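Local coordinates for protein BAG family molecular chaperone regulator 3 (Arabidopsis thaliana, PDB 4HWF) that probably acts as an HSP70/HSC70-binding co-chaperone regulating programmed cell death and stress responses, here represented by its BAG domain, a three-helix bundle, at residues G32-E36 / K37-N41. Sequence-based numbering, arbitrary orientation.
Sequences GKVEE and KSLVN
The first turn of helix 36-57, where the loop leaving helix 3-29 winds into the second helix of the BAG domain, brings V34, E35 and E36 against K37, S38, L39 and V40. E36 O takes the i to i+4 bond of the turn from V40 N, 2.9 Å long with an N-H...O angle of 162°. L39 N reaches the same oxygen at 3.0 Å, but its hydrogen is badly angled and the bond is weak. One residue earlier the chain is still extended at E35, whose carbonyl oxygen accepts a weak bond from S38 N (3.1 Å from E35 O) across the start of the helix.

On the side facing helix 3-29, the CG2 methyl of V34 touches CD1 of L39 at 3.8 Å, the two side chains crossing at about a right angle. Both also rest on F24 of helix 3-29, and V34 reaches V27 and I28 as well; the pair lies against that helix near the loop that joins the first two helices of the three-helix bundle.

The side chain of E36 has a chi1 of -173°, which sets CG beside the carbonyl carbon, on the side where CG2 of V40, one helical turn on, comes within 4.0 Å of E36 CG; the two side chains cross at a slant. At the start of the helix a water accepts from K37 N at 3.0 Å and donates a weak, long bond to E35 OE2, linking the E35 carboxylate indirectly to a first-turn amide.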
loop_
_atom_site.group_PDB
_atom_site.type_symbol
_atom_site.label_atom_id
_atom_site.label_comp_id
_atom_site.label_asym_id
_atom_site.label_seq_id
_atom_site.Cartn_x
_atom_site.Cartn_y
_atom_site.Cartn_z
ATOM N N GLY A 32 3.616 6.593 -22.171
ATOM C CA GLY A 32 4.898 5.941 -21.956
ATOM C C GLY A 32 4.820 4.483 -21.536
ATOM O O GLY A 32 3.790 4.018 -21.054
ATOM N N LYS A 33 5.928 3.768 -21.718
ATOM C CA LYS A 33 6.037 2.366 -21.331
ATOM C C LYS A 33 7.003 2.198 -20.160
ATOM O O LYS A 33 8.131 2.699 -20.193
ATOM C CB LYS A 33 6.529 1.523 -22.508
ATOM C CG LYS A 33 5.514 1.394 -23.633
ATOM C CD LYS A 33 4.160 0.915 -23.095
ATOM C CE LYS A 33 3.083 0.929 -24.179
ATOM N NZ LYS A 33 1.780 0.412 -23.665
ATOM N N VAL A 34 6.549 1.497 -19.127
ATOM C CA VAL A 34 7.390 1.197 -17.976
ATOM C C VAL A 34 7.469 -0.315 -17.800
ATOM O O VAL A 34 6.576 -1.043 -18.234
ATOM C CB VAL A 34 6.861 1.862 -16.686
ATOM C CG1 VAL A 34 6.343 3.276 -16.986
ATOM C CG2 VAL A 34 5.776 1.031 -16.064
ATOM N N GLU A 35 8.554 -0.789 -17.200
ATOM C CA GLU A 35 8.703 -2.215 -16.931
ATOM C C GLU A 35 7.882 -2.623 -15.706
ATOM O O GLU A 35 7.846 -1.918 -14.706
ATOM C CB GLU A 35 10.173 -2.567 -16.722
ATOM C CG GLU A 35 11.009 -2.416 -17.963
ATOM C CD GLU A 35 10.528 -3.321 -19.081
ATOM O OE1 GLU A 35 10.099 -2.800 -20.136
ATOM O OE2 GLU A 35 10.563 -4.557 -18.898
ATOM N N GLU A 36 7.227 -3.768 -15.789
ATOM C CA GLU A 36 6.408 -4.248 -14.687
ATOM C C GLU A 36 7.211 -4.372 -13.394
ATOM O O GLU A 36 6.699 -4.113 -12.309
ATOM C CB GLU A 36 5.790 -5.590 -15.060
ATOM C CG GLU A 36 4.793 -6.100 -14.060
ATOM C CD GLU A 36 4.042 -7.308 -14.575
ATOM O OE1 GLU A 36 3.305 -7.169 -15.579
ATOM O OE2 GLU A 36 4.194 -8.395 -13.976
ATOM N N LYS A 37 8.481 -4.746 -13.501
ATOM C CA LYS A 37 9.286 -4.921 -12.301
ATOM C C LYS A 37 9.515 -3.625 -11.523
ATOM O O LYS A 37 9.690 -3.666 -10.316
ATOM C CB LYS A 37 10.605 -5.641 -12.594
ATOM C CG LYS A 37 11.664 -4.800 -13.246
ATOM C CD LYS A 37 13.000 -5.552 -13.260
ATOM C CE LYS A 37 12.882 -6.910 -13.956
ATOM N NZ LYS A 37 14.130 -7.737 -13.818
ATOM N N SER A 38 9.498 -2.477 -12.198
ATOM C CA SER A 38 9.566 -1.203 -11.484
ATOM C C SER A 38 8.320 -0.989 -10.610
ATOM O O SER A 38 8.402 -0.437 -9.510
ATOM C CB SER A 38 9.732 -0.031 -12.459
ATOM O OG SER A 38 10.918 -0.185 -13.215
ATOM N N LEU A 39 7.168 -1.425 -11.105
ATOM C CA LEU A 39 5.928 -1.279 -10.358
ATOM C C LEU A 39 5.814 -2.327 -9.232
ATOM O O LEU A 39 5.295 -2.036 -8.148
ATOM C CB LEU A 39 4.726 -1.373 -11.300
ATOM C CG LEU A 39 4.735 -0.348 -12.442
ATOM C CD1 LEU A 39 3.571 -0.593 -13.368
ATOM C CD2 LEU A 39 4.714 1.063 -11.902
ATOM N N VAL A 40 6.283 -3.539 -9.508
ATOM C CA VAL A 40 6.310 -4.603 -8.507
ATOM C C VAL A 40 7.261 -4.237 -7.376
ATOM O O VAL A 40 6.978 -4.486 -6.206
ATOM C CB VAL A 40 6.722 -5.955 -9.131
ATOM C CG1 VAL A 40 6.970 -7.010 -8.045
ATOM C CG2 VAL A 40 5.652 -6.426 -10.126
ATOM N N ASN A 41 8.389 -3.630 -7.718
ATOM C CA ASN A 41 9.324 -3.185 -6.692
ATOM C C ASN A 41 8.715 -2.107 -5.800
ATOM O O ASN A 41 8.922 -2.100 -4.586
ATOM C CB ASN A 41 10.644 -2.721 -7.317
ATOM C CG ASN A 41 11.486 -3.889 -7.840
ATOM O OD1 ASN A 41 11.336 -5.032 -7.388
ATOM N ND2 ASN A 41 12.386 -3.603 -8.789
HETATM O O HOH W 1 9.571 -6.072 -15.952
#